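Local coordinates for tail spike protein gp49 (Pseudomonas phage LKA1, PDB 4RU4) that forms the trimeric tailspike of the phage and, as an O-specific polysaccharide lyase, probably cleaves the surface polysaccharide of its Pseudomonas host during entry, at residues 508-513 and 539-544; 452-457 and 468-473. One frame throughout, in Å; residues are numbered along the deposited sequence.

Contact 1 (508-513 and 539-544); sequences APMRMP and IYPKAP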
# COMPACT_ATOMS: atom_id res chain seq x y z
N ALA B 508 -20.13 -27.18 -4.10
CA ALA B 508 -20.17 -25.77 -3.68
C ALA B 508 -20.73 -24.88 -4.78
O ALA B 508 -20.61 -25.22 -5.96
CB ALA B 508 -18.76 -25.31 -3.33
N PRO B 509 -21.33 -23.73 -4.43
CA PRO B 509 -21.74 -22.80 -5.49
C PRO B 509 -20.48 -22.27 -6.18
O PRO B 509 -19.64 -21.66 -5.50
CB PRO B 509 -22.42 -21.67 -4.73
CG PRO B 509 -22.78 -22.26 -3.38
CD PRO B 509 -21.65 -23.20 -3.09
N MET B 510 -20.35 -22.48 -7.49
CA MET B 510 -19.14 -22.16 -8.22
C MET B 510 -19.34 -21.02 -9.19
O MET B 510 -20.41 -20.91 -9.78
CB MET B 510 -18.70 -23.35 -9.07
CG MET B 510 -18.15 -24.49 -8.28
SD MET B 510 -17.76 -25.81 -9.44
CE MET B 510 -17.20 -27.04 -8.26
N ARG B 511 -18.30 -20.21 -9.36
CA ARG B 511 -18.17 -19.31 -10.50
C ARG B 511 -16.87 -19.67 -11.24
O ARG B 511 -15.81 -19.71 -10.62
CB ARG B 511 -18.17 -17.84 -10.04
CG ARG B 511 -18.16 -16.84 -11.17
CD ARG B 511 -18.01 -15.41 -10.66
NE ARG B 511 -18.94 -15.11 -9.60
CZ ARG B 511 -18.68 -14.32 -8.55
NH1 ARG B 511 -17.53 -13.66 -8.42
NH2 ARG B 511 -19.62 -14.17 -7.66
N MET B 512 -16.97 -19.98 -12.54
CA MET B 512 -15.82 -20.40 -13.35
C MET B 512 -15.83 -19.59 -14.65
O MET B 512 -16.90 -19.20 -15.13
CB MET B 512 -15.85 -21.91 -13.67
CG MET B 512 -15.76 -22.80 -12.42
SD MET B 512 -14.09 -22.82 -11.77
CE MET B 512 -14.39 -22.91 -10.01
N PRO B 513 -14.64 -19.32 -15.20
CA PRO B 513 -14.50 -18.35 -16.30
C PRO B 513 -15.24 -18.79 -17.56
O PRO B 513 -15.46 -19.99 -17.75
CB PRO B 513 -12.99 -18.34 -16.59
CG PRO B 513 -12.33 -18.91 -15.34
CD PRO B 513 -13.33 -19.87 -14.76
N ILE B 539 -10.44 -27.17 -18.59
CA ILE B 539 -11.38 -28.19 -18.14
C ILE B 539 -12.14 -27.69 -16.90
O ILE B 539 -11.53 -27.29 -15.91
CB ILE B 539 -10.63 -29.50 -17.81
CG1 ILE B 539 -9.91 -30.02 -19.06
CG2 ILE B 539 -11.60 -30.53 -17.24
CD1 ILE B 539 -8.78 -30.96 -18.75
N TYR B 540 -13.47 -27.73 -16.96
CA TYR B 540 -14.33 -27.30 -15.86
C TYR B 540 -14.49 -28.40 -14.79
O TYR B 540 -14.24 -29.57 -15.07
CB TYR B 540 -15.71 -26.87 -16.40
CG TYR B 540 -15.68 -25.62 -17.23
CD1 TYR B 540 -15.76 -24.36 -16.63
CD2 TYR B 540 -15.56 -25.68 -18.63
CE1 TYR B 540 -15.71 -23.19 -17.38
CE2 TYR B 540 -15.51 -24.52 -19.41
CZ TYR B 540 -15.61 -23.27 -18.77
OH TYR B 540 -15.56 -22.11 -19.52
N PRO B 541 -14.90 -28.02 -13.56
CA PRO B 541 -15.12 -29.05 -12.53
C PRO B 541 -16.30 -29.96 -12.83
O PRO B 541 -16.35 -31.06 -12.29
CB PRO B 541 -15.38 -28.25 -11.24
CG PRO B 541 -14.98 -26.82 -11.54
CD PRO B 541 -15.08 -26.65 -13.04
N LYS B 542 -17.24 -29.51 -13.66
CA LYS B 542 -18.40 -30.31 -14.05
C LYS B 542 -18.89 -29.71 -15.37
O LYS B 542 -18.35 -28.70 -15.80
CB LYS B 542 -19.50 -30.22 -12.98
CG LYS B 542 -19.95 -28.78 -12.68
CD LYS B 542 -20.81 -28.75 -11.40
CE LYS B 542 -21.45 -27.39 -11.21
NZ LYS B 542 -22.41 -27.41 -10.05
N ALA B 543 -19.89 -30.32 -16.01
CA ALA B 543 -20.40 -29.78 -17.28
C ALA B 543 -20.82 -28.33 -17.08
O ALA B 543 -21.56 -28.00 -16.16
CB ALA B 543 -21.54 -30.58 -17.79
N PRO B 544 -20.29 -27.44 -17.91
CA PRO B 544 -20.61 -26.03 -17.74
C PRO B 544 -21.97 -25.68 -18.36
O PRO B 544 -22.57 -26.51 -19.07
CB PRO B 544 -19.49 -25.34 -18.50
CG PRO B 544 -19.12 -26.35 -19.61
CD PRO B 544 -19.22 -27.67 -18.91
O HOH W 1 -21.07 -27.31 -7.60
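The hydroxyl of Tyr-540 donates a hydrogen bond to the carbonyl oxygen of Pro-513, with 2.8 Å between OH and O. The donor OH is tilted 20° from that carbonyl's plane, and the C=O...O angle is 148°. Tyrosine suits the place because one side chain offers both a polar end and a flat hydrocarbon body: Pro-513 O and Met-512 CB both sit at the ring edge, CB being 3.8 Å from Tyr-540 CD1, while Pro-544 CB lies over the centre of one face. A chi1 of -68°, with CG beside the backbone N, lets the ring reach Pro-513.

Pro-541 comes next, its rigid ring turned toward two methionines. Met-510 is extended beyond CG and passes alongside the proline in the opposite sense, its SD 3.6 Å from Pro-541 CG and its CE 3.7 Å from Pro-541 CB. Met-512, bent at chi2 and chi3, brings CG to 4.0 Å from Pro-541 CD. Here strand 510-522, paired in parallel with strand 484-487, probably carries the chain from the pectin lyase-like beta-helix toward the C-terminal Ig-like domain; Ile-599 of the antiparallel strand 590-600 joins the same apolar cluster.

Lys-542 runs its aliphatic chain past Met-510 SD, and its ammonium forms a salt bridge with Glu-601. A water 2.8 Å from Lys-542 NZ, from which it accepts, also lies 2.7 Å from Ala-508 O.

Contact 2 (452-457 and 468-473); sequences VNIQYS and KVLQLD
Ile-454 and Tyr-456, two residues apart on one strand, point the same way and meet Leu-470, which reaches between them from the facing strand. Leu-470 is the side chain to follow. Its CB leaves the backbone toward 452-457, and chi1 of -51° sets CG beside the backbone N, anti to the carbonyl carbon. At CG the chain forks. CD1 goes to the isoleucine, 3.9 Å from Ile-454 CG2; CD2 reaches the tyrosine ring obliquely, 3.9 Å from Tyr-456 CD2, and also comes within 4.2 Å of Ile-454 CG2. A leucine fork suits this place, since its two methyls serve two neighbours at once.

Each end of the contact has a further apolar pair. Val-469, where the chain turns a corner, holds CG1 over one face of the Tyr-456 ring, 4.3 Å from the centroid and 11° off the normal, a CH-pi contact. At the other end Leu-472 CD2 lies 4.2 Å from Ile-454 CG1. The hydroxyl of Tyr-456 is hydrogen-bonded to Gln-459 OE1, so its polar end has a partner while the ring packs among hydrocarbon. Gln-471, by contrast, bridges Lys-468 and Asp-473 along its own strand: its OE1 accepts from Lys-468 NZ at 2.6 Å, and its NE2 donates to both carboxylate oxygens of Asp-473.

No hydrogen bond links the two segments. The axes of strands 452-457 and 470-473 come no closer than 10.7 Å and point in opposite directions (176°), as expected of strands on two facing walls of a pectin lyase-like beta-helix whose side chains meet in its interior.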
# COMPACT_ATOMS: atom_id res chain seq x y z
N VAL B 452 -15.08 -23.82 3.76
CA VAL B 452 -13.80 -23.34 3.25
C VAL B 452 -14.06 -22.73 1.87
O VAL B 452 -14.28 -23.45 0.88
CB VAL B 452 -12.79 -24.49 3.14
CG1 VAL B 452 -11.48 -24.04 2.46
CG2 VAL B 452 -12.51 -25.04 4.54
N ASN B 453 -14.02 -21.40 1.81
CA ASN B 453 -14.34 -20.64 0.61
C ASN B 453 -13.08 -20.11 -0.08
O ASN B 453 -12.14 -19.68 0.59
CB ASN B 453 -15.23 -19.46 1.01
CG ASN B 453 -16.47 -19.91 1.77
OD1 ASN B 453 -17.18 -20.81 1.32
ND2 ASN B 453 -16.70 -19.32 2.95
N ILE B 454 -13.09 -20.12 -1.41
CA ILE B 454 -11.92 -19.71 -2.20
C ILE B 454 -12.36 -18.63 -3.16
O ILE B 454 -13.32 -18.83 -3.93
CB ILE B 454 -11.35 -20.86 -3.08
CG1 ILE B 454 -11.11 -22.14 -2.28
CG2 ILE B 454 -10.07 -20.41 -3.80
CD1 ILE B 454 -10.18 -22.00 -1.17
N GLN B 455 -11.64 -17.51 -3.16
CA GLN B 455 -11.80 -16.50 -4.18
C GLN B 455 -10.43 -16.35 -4.85
O GLN B 455 -9.51 -15.83 -4.24
CB GLN B 455 -12.23 -15.15 -3.55
CG GLN B 455 -12.42 -14.00 -4.56
CD GLN B 455 -12.35 -12.62 -3.93
OE1 GLN B 455 -11.53 -12.38 -3.03
NE2 GLN B 455 -13.23 -11.72 -4.37
N TYR B 456 -10.30 -16.79 -6.10
CA TYR B 456 -9.03 -16.63 -6.80
C TYR B 456 -9.33 -15.72 -8.00
O TYR B 456 -9.94 -16.15 -8.98
CB TYR B 456 -8.50 -18.02 -7.18
CG TYR B 456 -7.00 -18.06 -7.42
CD1 TYR B 456 -6.43 -17.44 -8.54
CD2 TYR B 456 -6.15 -18.74 -6.55
CE1 TYR B 456 -5.06 -17.47 -8.77
CE2 TYR B 456 -4.79 -18.77 -6.76
CZ TYR B 456 -4.25 -18.14 -7.87
OH TYR B 456 -2.88 -18.17 -8.08
N SER B 457 -8.92 -14.45 -7.91
CA SER B 457 -9.56 -13.39 -8.69
C SER B 457 -8.61 -12.29 -9.18
O SER B 457 -8.02 -11.57 -8.37
CB SER B 457 -10.61 -12.74 -7.75
OG SER B 457 -11.27 -11.63 -8.32
N LYS B 468 -3.18 -27.25 -12.93
CA LYS B 468 -4.50 -26.81 -12.42
C LYS B 468 -4.37 -25.48 -11.71
O LYS B 468 -3.29 -25.16 -11.22
CB LYS B 468 -5.06 -27.80 -11.39
CG LYS B 468 -4.75 -29.26 -11.67
CD LYS B 468 -5.50 -30.19 -10.72
CE LYS B 468 -5.14 -31.66 -10.99
NZ LYS B 468 -5.78 -32.59 -10.01
N VAL B 469 -5.49 -24.74 -11.63
CA VAL B 469 -5.53 -23.55 -10.79
C VAL B 469 -5.75 -24.02 -9.35
O VAL B 469 -4.88 -23.82 -8.51
CB VAL B 469 -6.62 -22.53 -11.23
CG1 VAL B 469 -6.62 -21.27 -10.34
CG2 VAL B 469 -6.42 -22.14 -12.70
N LEU B 470 -6.88 -24.68 -9.09
CA LEU B 470 -7.19 -25.15 -7.74
C LEU B 470 -7.18 -26.66 -7.65
O LEU B 470 -7.62 -27.36 -8.58
CB LEU B 470 -8.57 -24.66 -7.28
CG LEU B 470 -8.84 -23.16 -7.41
CD1 LEU B 470 -10.23 -22.87 -6.87
CD2 LEU B 470 -7.76 -22.32 -6.69
N GLN B 471 -6.71 -27.15 -6.50
CA GLN B 471 -6.72 -28.57 -6.16
C GLN B 471 -7.34 -28.63 -4.76
O GLN B 471 -6.71 -28.20 -3.79
CB GLN B 471 -5.30 -29.11 -6.16
CG GLN B 471 -5.17 -30.50 -5.56
CD GLN B 471 -5.57 -31.57 -6.54
OE1 GLN B 471 -5.34 -31.46 -7.74
NE2 GLN B 471 -6.21 -32.62 -6.03
N LEU B 472 -8.58 -29.09 -4.67
CA LEU B 472 -9.35 -29.04 -3.42
C LEU B 472 -9.71 -30.46 -2.97
O LEU B 472 -10.54 -31.12 -3.59
CB LEU B 472 -10.63 -28.19 -3.59
CG LEU B 472 -10.37 -26.78 -4.17
CD1 LEU B 472 -11.66 -26.04 -4.50
CD2 LEU B 472 -9.49 -25.92 -3.24
N ASP B 473 -9.08 -30.90 -1.89
CA ASP B 473 -9.11 -32.31 -1.51
C ASP B 473 -9.68 -32.49 -0.12
O ASP B 473 -9.69 -31.55 0.69
CB ASP B 473 -7.68 -32.86 -1.44
CG ASP B 473 -7.06 -32.97 -2.78
OD1 ASP B 473 -7.75 -33.46 -3.69
OD2 ASP B 473 -5.90 -32.55 -2.92

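Overall arrangement
Contact 2 lies in the pectin lyase-like beta-helix and contact 1 where the chain probably passes from it to the C-terminal Ig-like domain. Their centres are 11 Å apart and their nearest atoms about 5 Å, without touching. Strand 484-487 touches both: Ile-454, Leu-470 and Leu-472 of contact 2 meet Leu-484, and Met-512 of contact 1 meets Val-486, as does Leu-470. The apolar interior thus continues from one contact to the other. Both are structural packing, away from the calcium site at Gly-368 and Asp-394. One residue on a segment of each contact reaches another chain: Arg-511 hydrogen-bonds to Leu-489 of a neighbouring subunit, and Gln-455 to Gly-458 of a neighbouring subunit.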